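Local coordinates for conjugal transfer protein (Escherichia coli, PDB 5I97) that serves as a VirB8-type inner-membrane component of the pKM101 type IV secretion system, probably helping to build the channel used in conjugative plasmid transfer, at residues V38-S43 / Q50-A55; S70-K73 / G77-K80; T87-I92 / P118-P123. All coordinates share one frame; numbering follows the deposited sequence.

The three contacts come one after another along the VirB8-type domain (NTF2 clan) of a membrane protein, in which helices lie against a four-stranded antiparallel sheet. Contact 1 joins helices 27-42 and 49-58 close to the centre of the folded chain. Contact 2, its centre about 13 Å away from that of contact 1, closes the turn into helix 78-82, and Tyr53 packs on Phe72 between the two. Contact 3 ties strand 86-98 to the loop before strand 124-134; its centre lies about 16 Å from that of contact 1, yet the two meet where Ser43 packs on Val90, and about 20 Å from that of contact 2, without touching it. Helices and sheet thus pack as one unit through contact 1.

Contact 1 of 3, residues V38-S43 / Q50-A55; sequences VIHRES and QVDYTA
His40 meets two residues of the 50-55 segment in two different ways: its ring edge is turned to Asp52 and one of its faces to Ala55. At the edge, ND1 donates to Asp52 OD1 over 2.7 Å, with an N-H...O angle of 158°. The acceptor lies in the ring plane, so the N-H is well aimed, but the carboxylate is not coplanar with the imidazole: the two planes stand 54° apart, and OD1 is reached on its anti side, from somewhat out of the carboxylate plane. Over the face, the methyl of Ala55 sits above the centre of the ring, CB being 3.7 Å from the centroid, a CH-pi contact in which CD2 is the closest ring atom at 3.6 Å. The His40 torsion that places CG beside the backbone N and anti to the carbonyl carbon (chi1 -81°) brings the ring edge to Asp52 and its face under Ala55. The arrangement is a side-chain bridge between two consecutive helices, 27-42 and 49-58, packed within the NTF2-like fold of the VirB8 domain; on another side of the first helix, Val38 and Ile39 rest on strand 86-98 of the sheet. A second interaction holds the carboxylate, because Asp52 OD2 is hydrogen-bonded to Ser48 OG. The negative charge is likely to stabilise a positive charge on the imidazole, should it take one up. With an alanine in place of His40, Asp52 OD1 would probably lose its imidazole donor and the Ala55 methyl the ring beneath it. Where helix 27-42 gives way to loop, Ser43 OG turns back to Ile39 O in a bond modelled so short that its length is uncertain, sharing that oxygen with Ser43 N.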
loop_
_atom_site.group_PDB
_atom_site.type_symbol
_atom_site.label_atom_id
_atom_site.label_comp_id
_atom_site.label_asym_id
_atom_site.label_seq_id
_atom_site.Cartn_x
_atom_site.Cartn_y
_atom_site.Cartn_z
ATOM N N VAL A 38 17.145 7.509 2.078
ATOM C CA VAL A 38 17.011 6.541 1.007
ATOM C C VAL A 38 15.557 6.394 0.592
ATOM O O VAL A 38 15.243 6.324 -0.585
ATOM C CB VAL A 38 17.569 5.172 1.417
ATOM C CG1 VAL A 38 17.194 4.099 0.383
ATOM C CG2 VAL A 38 19.068 5.254 1.621
ATOM N N ILE A 39 14.661 6.354 1.561
ATOM C CA ILE A 39 13.253 6.239 1.248
ATOM C C ILE A 39 12.748 7.458 0.472
ATOM O O ILE A 39 12.019 7.310 -0.506
ATOM C CB ILE A 39 12.437 6.021 2.519
ATOM C CG1 ILE A 39 12.687 4.609 3.050
ATOM C CG2 ILE A 39 10.962 6.175 2.243
ATOM C CD1 ILE A 39 12.141 4.364 4.438
ATOM N N HIS A 40 13.152 8.657 0.893
ATOM C CA HIS A 40 12.742 9.880 0.219
ATOM C C HIS A 40 13.289 9.934 -1.202
ATOM O O HIS A 40 12.605 10.378 -2.119
ATOM C CB HIS A 40 13.232 11.118 0.973
ATOM C CG HIS A 40 12.391 11.515 2.144
ATOM N ND1 HIS A 40 11.025 11.684 2.063
ATOM C CD2 HIS A 40 12.728 11.803 3.424
ATOM C CE1 HIS A 40 10.558 12.053 3.242
ATOM N NE2 HIS A 40 11.572 12.133 4.085
ATOM N N ARG A 41 14.529 9.487 -1.373
ATOM C CA ARG A 41 15.232 9.662 -2.636
ATOM C C ARG A 41 14.943 8.569 -3.662
ATOM O O ARG A 41 14.845 8.851 -4.851
ATOM C CB ARG A 41 16.735 9.752 -2.381
ATOM C CG ARG A 41 17.563 9.837 -3.626
ATOM C CD ARG A 41 18.911 10.451 -3.372
ATOM N NE ARG A 41 19.699 10.494 -4.596
ATOM C CZ ARG A 41 20.804 11.210 -4.762
ATOM N NH1 ARG A 41 21.262 11.978 -3.782
ATOM N NH2 ARG A 41 21.445 11.165 -5.915
ATOM N N GLU A 42 14.779 7.334 -3.203
ATOM C CA GLU A 42 14.643 6.207 -4.116
ATOM C C GLU A 42 13.191 5.841 -4.363
ATOM O O GLU A 42 12.891 5.051 -5.248
ATOM C CB GLU A 42 15.404 4.990 -3.581
ATOM C CG GLU A 42 16.882 5.243 -3.392
ATOM C CD GLU A 42 17.567 5.630 -4.680
ATOM O OE1 GLU A 42 17.142 5.142 -5.747
ATOM O OE2 GLU A 42 18.512 6.446 -4.629
ATOM N N SER A 43 12.290 6.417 -3.584
ATOM C CA SER A 43 10.877 6.224 -3.846
ATOM C C SER A 43 10.419 7.168 -4.935
ATOM O O SER A 43 11.041 8.200 -5.187
ATOM C CB SER A 43 10.031 6.469 -2.602
ATOM O OG SER A 43 10.420 5.654 -1.521
ATOM N N GLN A 50 6.867 16.190 -4.038
ATOM C CA GLN A 50 7.324 17.513 -3.667
ATOM C C GLN A 50 7.945 17.500 -2.267
ATOM O O GLN A 50 8.972 18.135 -2.022
ATOM C CB GLN A 50 6.172 18.513 -3.740
ATOM C CG GLN A 50 6.570 19.904 -3.296
ATOM C CD GLN A 50 7.723 20.451 -4.117
ATOM O OE1 GLN A 50 8.758 20.842 -3.571
ATOM N NE2 GLN A 50 7.565 20.449 -5.442
ATOM N N VAL A 51 7.330 16.760 -1.354
ATOM C CA VAL A 51 7.865 16.613 -0.007
ATOM C C VAL A 51 9.184 15.861 -0.028
ATOM O O VAL A 51 10.141 16.272 0.626
ATOM C CB VAL A 51 6.867 15.887 0.909
ATOM C CG1 VAL A 51 7.509 15.493 2.225
ATOM C CG2 VAL A 51 5.632 16.747 1.111
ATOM N N ASP A 52 9.240 14.775 -0.798
ATOM C CA ASP A 52 10.453 13.975 -0.892
ATOM C C ASP A 52 11.603 14.781 -1.476
ATOM O O ASP A 52 12.727 14.707 -0.988
ATOM C CB ASP A 52 10.208 12.723 -1.744
ATOM C CG ASP A 52 9.236 11.756 -1.103
ATOM O OD1 ASP A 52 9.137 11.738 0.142
ATOM O OD2 ASP A 52 8.545 11.032 -1.846
ATOM N N TYR A 53 11.317 15.538 -2.533
ATOM C CA TYR A 53 12.301 16.388 -3.202
ATOM C C TYR A 53 12.856 17.456 -2.263
ATOM O O TYR A 53 14.047 17.767 -2.272
ATOM C CB TYR A 53 11.674 17.041 -4.431
ATOM C CG TYR A 53 12.587 17.968 -5.181
ATOM C CD1 TYR A 53 13.428 17.487 -6.174
ATOM C CD2 TYR A 53 12.626 19.320 -4.884
ATOM C CE1 TYR A 53 14.261 18.329 -6.872
ATOM C CE2 TYR A 53 13.462 20.167 -5.566
ATOM C CZ TYR A 53 14.275 19.667 -6.564
ATOM O OH TYR A 53 15.114 20.521 -7.237
ATOM N N THR A 54 11.964 18.066 -1.504
ATOM C CA THR A 54 12.363 19.065 -0.528
ATOM C C THR A 54 13.237 18.431 0.544
ATOM O O THR A 54 14.276 18.979 0.894
ATOM C CB THR A 54 11.143 19.738 0.110
ATOM O OG1 THR A 54 10.436 20.462 -0.905
ATOM C CG2 THR A 54 11.564 20.707 1.199
ATOM N N ALA A 55 12.834 17.260 1.027
ATOM C CA ALA A 55 13.573 16.569 2.074
ATOM C C ALA A 55 14.994 16.202 1.655
ATOM O O ALA A 55 15.945 16.434 2.410
ATOM C CB ALA A 55 12.821 15.328 2.510
#

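Contact 2 of 3, residues S70-K73 / G77-K80; sequences SKFK and GLDK
Phe72 and Leu78 meet across the loop that leads into helix 78-82, the phenylalanine ring reaching from one segment to the other. From CB, the chain sets CG beside the backbone N and anti to the carbonyl carbon (chi1 -68°), which swings the ring toward the start of the helix. CD1 comes first, with Asp79 OD1 3.8 Å away at the ring edge and near the ring plane, while the carboxylate itself is turned well out of that plane. CE1, one atom further, touches both Leu78 CB and Leu78 CD2 at 4.0 Å, and CZ at the far end still reaches Leu78 CD2. In the leucine, CG anti to the backbone N (chi1 -171°), together with the turn at chi2, brings CD2 to the ring. On other sides the ring is met edge-to-face by Tyr53 and at an angle by Tyr68, which joins the turn to helices 49-58 and 62-69. The motif underneath is a helix start with Gly77 at the N-cap position. Leu78 N, in the first turn, gives a hydrogen bond to Lys71 O at 2.9 Å; Gly77 CA approaches the same oxygen in a CA-H...O contact of 3.5 Å, at most a weak addition to the N-H bond. The absence of a side chain lets Gly77 lie directly against the backbone of Phe72, whose C atom is 3.7 Å from Gly77 CA. More loosely, the Lys80 chain bends at its last torsion to bring NZ within 3.6 Å of Phe72 O.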
loop_
_atom_site.group_PDB
_atom_site.type_symbol
_atom_site.label_atom_id
_atom_site.label_comp_id
_atom_site.label_asym_id
_atom_site.label_seq_id
_atom_site.Cartn_x
_atom_site.Cartn_y
_atom_site.Cartn_z
ATOM N N SER A 70 19.039 17.226 -10.595
ATOM C CA SER A 70 19.265 17.250 -12.026
ATOM C C SER A 70 18.143 16.564 -12.810
ATOM O O SER A 70 17.673 17.085 -13.815
ATOM C CB SER A 70 20.615 16.604 -12.335
ATOM O OG SER A 70 20.732 16.285 -13.705
ATOM N N LYS A 71 17.724 15.395 -12.340
ATOM C CA LYS A 71 16.703 14.599 -13.014
ATOM C C LYS A 71 15.328 15.264 -13.005
ATOM O O LYS A 71 14.433 14.834 -13.732
ATOM C CB LYS A 71 16.616 13.201 -12.397
ATOM C CG LYS A 71 16.463 13.172 -10.898
ATOM C CD LYS A 71 16.662 11.770 -10.345
ATOM C CE LYS A 71 16.174 10.701 -11.313
ATOM N NZ LYS A 71 16.440 9.311 -10.831
ATOM N N PHE A 72 15.158 16.300 -12.184
ATOM C CA PHE A 72 13.856 16.936 -12.002
ATOM C C PHE A 72 13.777 18.243 -12.759
ATOM O O PHE A 72 12.806 18.985 -12.660
ATOM C CB PHE A 72 13.567 17.195 -10.520
ATOM C CG PHE A 72 13.366 15.951 -9.717
ATOM C CD1 PHE A 72 12.133 15.328 -9.693
ATOM C CD2 PHE A 72 14.400 15.406 -8.990
ATOM C CE1 PHE A 72 11.943 14.180 -8.975
ATOM C CE2 PHE A 72 14.213 14.262 -8.265
ATOM C CZ PHE A 72 12.983 13.650 -8.253
ATOM N N LYS A 73 14.804 18.508 -13.568
ATOM C CA LYS A 73 14.967 19.793 -14.259
ATOM C C LYS A 73 14.744 19.721 -15.777
ATOM O O LYS A 73 15.103 18.735 -16.421
ATOM C CB LYS A 73 16.348 20.384 -13.964
ATOM C CG LYS A 73 16.462 21.049 -12.602
ATOM C CD LYS A 73 17.691 21.939 -12.522
ATOM C CE LYS A 73 18.922 21.228 -13.059
ATOM N NZ LYS A 73 19.733 22.112 -13.942
ATOM N N GLY A 77 11.695 16.756 -16.785
ATOM C CA GLY A 77 11.877 16.508 -15.371
ATOM C C GLY A 77 11.049 15.297 -15.002
ATOM O O GLY A 77 9.943 15.136 -15.500
ATOM N N LEU A 78 11.581 14.472 -14.110
ATOM C CA LEU A 78 10.994 13.174 -13.800
ATOM C C LEU A 78 9.504 13.265 -13.501
ATOM O O LEU A 78 8.716 12.506 -14.051
ATOM C CB LEU A 78 11.718 12.540 -12.606
ATOM C CG LEU A 78 11.356 11.089 -12.286
ATOM C CD1 LEU A 78 11.831 10.166 -13.393
ATOM C CD2 LEU A 78 11.902 10.646 -10.936
ATOM N N ASP A 79 9.116 14.213 -12.658
ATOM C CA ASP A 79 7.713 14.335 -12.289
ATOM C C ASP A 79 6.868 14.850 -13.458
ATOM O O ASP A 79 5.670 14.572 -13.533
ATOM C CB ASP A 79 7.539 15.246 -11.067
ATOM C CG ASP A 79 8.106 16.626 -11.281
ATOM O OD1 ASP A 79 9.253 16.746 -11.761
ATOM O OD2 ASP A 79 7.389 17.604 -10.993
ATOM N N LYS A 80 7.488 15.586 -14.377
ATOM C CA LYS A 80 6.742 16.100 -15.510
ATOM C C LYS A 80 6.508 15.007 -16.531
ATOM O O LYS A 80 5.515 15.038 -17.241
ATOM C CB LYS A 80 7.471 17.278 -16.169
ATOM C CG LYS A 80 7.723 18.452 -15.246
ATOM C CD LYS A 80 8.383 19.608 -15.984
ATOM C CE LYS A 80 8.706 20.757 -15.040
ATOM N NZ LYS A 80 9.787 20.413 -14.067
#

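Contact 3 of 3, residues T87-I92 / P118-P123; sequences TTRVKI and PVDDQP
Arg89 and Asp120 form the whole of this contact, which buries just 63 Å² and consists of a long salt bridge. Asp120 OD2 lies 3.5 Å from Arg89 NH1 and 3.6 Å from NH2, so a single carboxylate oxygen faces the paired nitrogens at the outer edge of the guanidinium, near its plane. The two flat groups do not lie side by side: their planes are 66° apart, and the side chains cross at about a right angle. No hydrogen bond links the two segments, and the attraction is best read as electrostatic. Arg89 reaches this position by holding CG between its backbone N and carbonyl carbon (chi1 78°) and then running extended from CG to NE, with the guanidinium turned at the last torsion.

The firmer grip on the same aspartate is exerted elsewhere. Asp120 OD1 is engaged by Arg113 NH1 in a salt bridge that is its strongest polar interaction, and the next residue, Asp121, pairs through OD2 with Arg112. Both Arg89 and Asp120 also touch Val111 of strand 103-114. Against this closer side, with Arg113 and Val111, stands the exposed end of Arg89, where the distance to OD2 leaves the pair loose. With two arginines nearby, the carboxylate is likely to stay ionised.

Strand 86-98, outermost within this chain, hydrogen-bonds to strand 103-114 through Arg89 with Val111, while in the loop leading on to strand 124-134 Asp121 pairs by its backbone with Arg112; the loop thus lies along strand 103-114, and the bridge reaches over that strand. Val90 and Ile92 of the same strand as Arg89 pack instead on helix 27-42.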
loop_
_atom_site.group_PDB
_atom_site.type_symbol
_atom_site.label_atom_id
_atom_site.label_comp_id
_atom_site.label_asym_id
_atom_site.label_seq_id
_atom_site.Cartn_x
_atom_site.Cartn_y
_atom_site.Cartn_z
ATOM N N THR A 87 4.596 4.261 -9.894
ATOM C CA THR A 87 5.078 4.498 -8.546
ATOM C C THR A 87 6.185 3.509 -8.160
ATOM O O THR A 87 6.226 2.388 -8.664
ATOM C CB THR A 87 3.916 4.421 -7.564
ATOM O OG1 THR A 87 4.368 4.784 -6.261
ATOM C CG2 THR A 87 3.331 3.013 -7.532
ATOM N N THR A 88 7.082 3.924 -7.272
ATOM C CA THR A 88 8.128 3.035 -6.771
ATOM C C THR A 88 8.276 3.121 -5.257
ATOM O O THR A 88 8.500 4.197 -4.718
ATOM C CB THR A 88 9.487 3.321 -7.416
ATOM O OG1 THR A 88 9.456 2.913 -8.788
ATOM C CG2 THR A 88 10.572 2.516 -6.718
ATOM N N ARG A 89 8.085 1.988 -4.580
ATOM C CA ARG A 89 8.219 1.937 -3.130
ATOM C C ARG A 89 9.548 1.298 -2.712
ATOM O O ARG A 89 10.120 0.473 -3.439
ATOM C CB ARG A 89 7.031 1.205 -2.489
ATOM C CG ARG A 89 7.067 -0.321 -2.563
ATOM C CD ARG A 89 5.801 -0.893 -1.920
ATOM N NE ARG A 89 5.682 -2.339 -2.073
ATOM C CZ ARG A 89 5.095 -2.945 -3.097
ATOM N NH1 ARG A 89 4.550 -2.228 -4.074
ATOM N NH2 ARG A 89 5.047 -4.272 -3.137
ATOM N N VAL A 90 10.022 1.691 -1.534
ATOM C CA VAL A 90 11.287 1.212 -0.986
ATOM C C VAL A 90 11.118 0.314 0.231
ATOM O O VAL A 90 10.305 0.581 1.100
ATOM C CB VAL A 90 12.202 2.404 -0.560
ATOM C CG1 VAL A 90 13.417 1.918 0.246
ATOM C CG2 VAL A 90 12.623 3.237 -1.758
ATOM N N LYS A 91 11.888 -0.767 0.254
ATOM C CA LYS A 91 12.039 -1.634 1.416
ATOM C C LYS A 91 13.494 -1.646 1.874
ATOM O O LYS A 91 14.369 -2.077 1.131
ATOM C CB LYS A 91 11.580 -3.059 1.090
ATOM C CG LYS A 91 11.513 -3.987 2.286
ATOM C CD LYS A 91 10.716 -3.408 3.437
ATOM C CE LYS A 91 10.436 -4.489 4.459
ATOM N NZ LYS A 91 11.712 -5.118 4.886
ATOM N N ILE A 92 13.758 -1.142 3.075
ATOM C CA ILE A 92 15.101 -1.221 3.648
ATOM C C ILE A 92 15.360 -2.632 4.166
ATOM O O ILE A 92 14.591 -3.143 4.971
ATOM C CB ILE A 92 15.291 -0.208 4.797
ATOM C CG1 ILE A 92 14.979 1.214 4.322
ATOM C CG2 ILE A 92 16.707 -0.278 5.349
ATOM C CD1 ILE A 92 15.938 1.754 3.290
ATOM N N PRO A 118 -1.619 -4.638 -14.321
ATOM C CA PRO A 118 -2.387 -5.158 -13.178
ATOM C C PRO A 118 -1.521 -5.608 -11.992
ATOM O O PRO A 118 -2.013 -5.632 -10.868
ATOM C CB PRO A 118 -3.124 -6.352 -13.783
ATOM C CG PRO A 118 -2.200 -6.853 -14.834
ATOM C CD PRO A 118 -1.504 -5.637 -15.402
ATOM N N VAL A 119 -0.277 -5.996 -12.255
ATOM C CA VAL A 119 0.658 -6.429 -11.212
ATOM C C VAL A 119 1.814 -5.446 -11.035
ATOM O O VAL A 119 2.118 -4.676 -11.948
ATOM C CB VAL A 119 1.235 -7.813 -11.497
ATOM C CG1 VAL A 119 0.136 -8.843 -11.394
ATOM C CG2 VAL A 119 1.863 -7.839 -12.868
ATOM N N ASP A 120 2.457 -5.486 -9.867
ATOM C CA ASP A 120 3.691 -4.739 -9.623
ATOM C C ASP A 120 4.807 -5.354 -10.459
ATOM O O ASP A 120 4.732 -6.516 -10.802
ATOM C CB ASP A 120 4.089 -4.794 -8.144
ATOM C CG ASP A 120 3.046 -4.201 -7.225
ATOM O OD1 ASP A 120 2.289 -3.319 -7.664
ATOM O OD2 ASP A 120 2.962 -4.637 -6.058
ATOM N N ASP A 121 5.841 -4.584 -10.786
ATOM C CA ASP A 121 7.023 -5.155 -11.431
ATOM C C ASP A 121 7.773 -6.050 -10.430
ATOM O O ASP A 121 7.441 -6.077 -9.248
ATOM C CB ASP A 121 7.988 -4.068 -11.930
ATOM C CG ASP A 121 7.363 -3.113 -12.938
ATOM O OD1 ASP A 121 6.200 -3.315 -13.362
ATOM O OD2 ASP A 121 8.061 -2.142 -13.298
ATOM N N GLN A 122 8.812 -6.727 -10.911
ATOM C CA GLN A 122 9.656 -7.573 -10.085
ATOM C C GLN A 122 10.623 -6.728 -9.257
ATOM O O GLN A 122 11.137 -5.714 -9.742
ATOM C CB GLN A 122 10.449 -8.550 -10.949
ATOM C CG GLN A 122 9.599 -9.556 -11.699
ATOM C CD GLN A 122 8.877 -10.504 -10.756
ATOM O OE1 GLN A 122 7.718 -10.290 -10.397
ATOM N NE2 GLN A 122 9.575 -11.547 -10.331
ATOM N N PRO A 123 10.854 -7.134 -7.998
ATOM C CA PRO A 123 11.738 -6.406 -7.086
ATOM C C PRO A 123 13.161 -6.267 -7.618
ATOM O O PRO A 123 13.658 -7.150 -8.311
ATOM C CB PRO A 123 11.721 -7.272 -5.827
ATOM C CG PRO A 123 10.391 -7.957 -5.863
ATOM C CD PRO A 123 10.126 -8.217 -7.311
#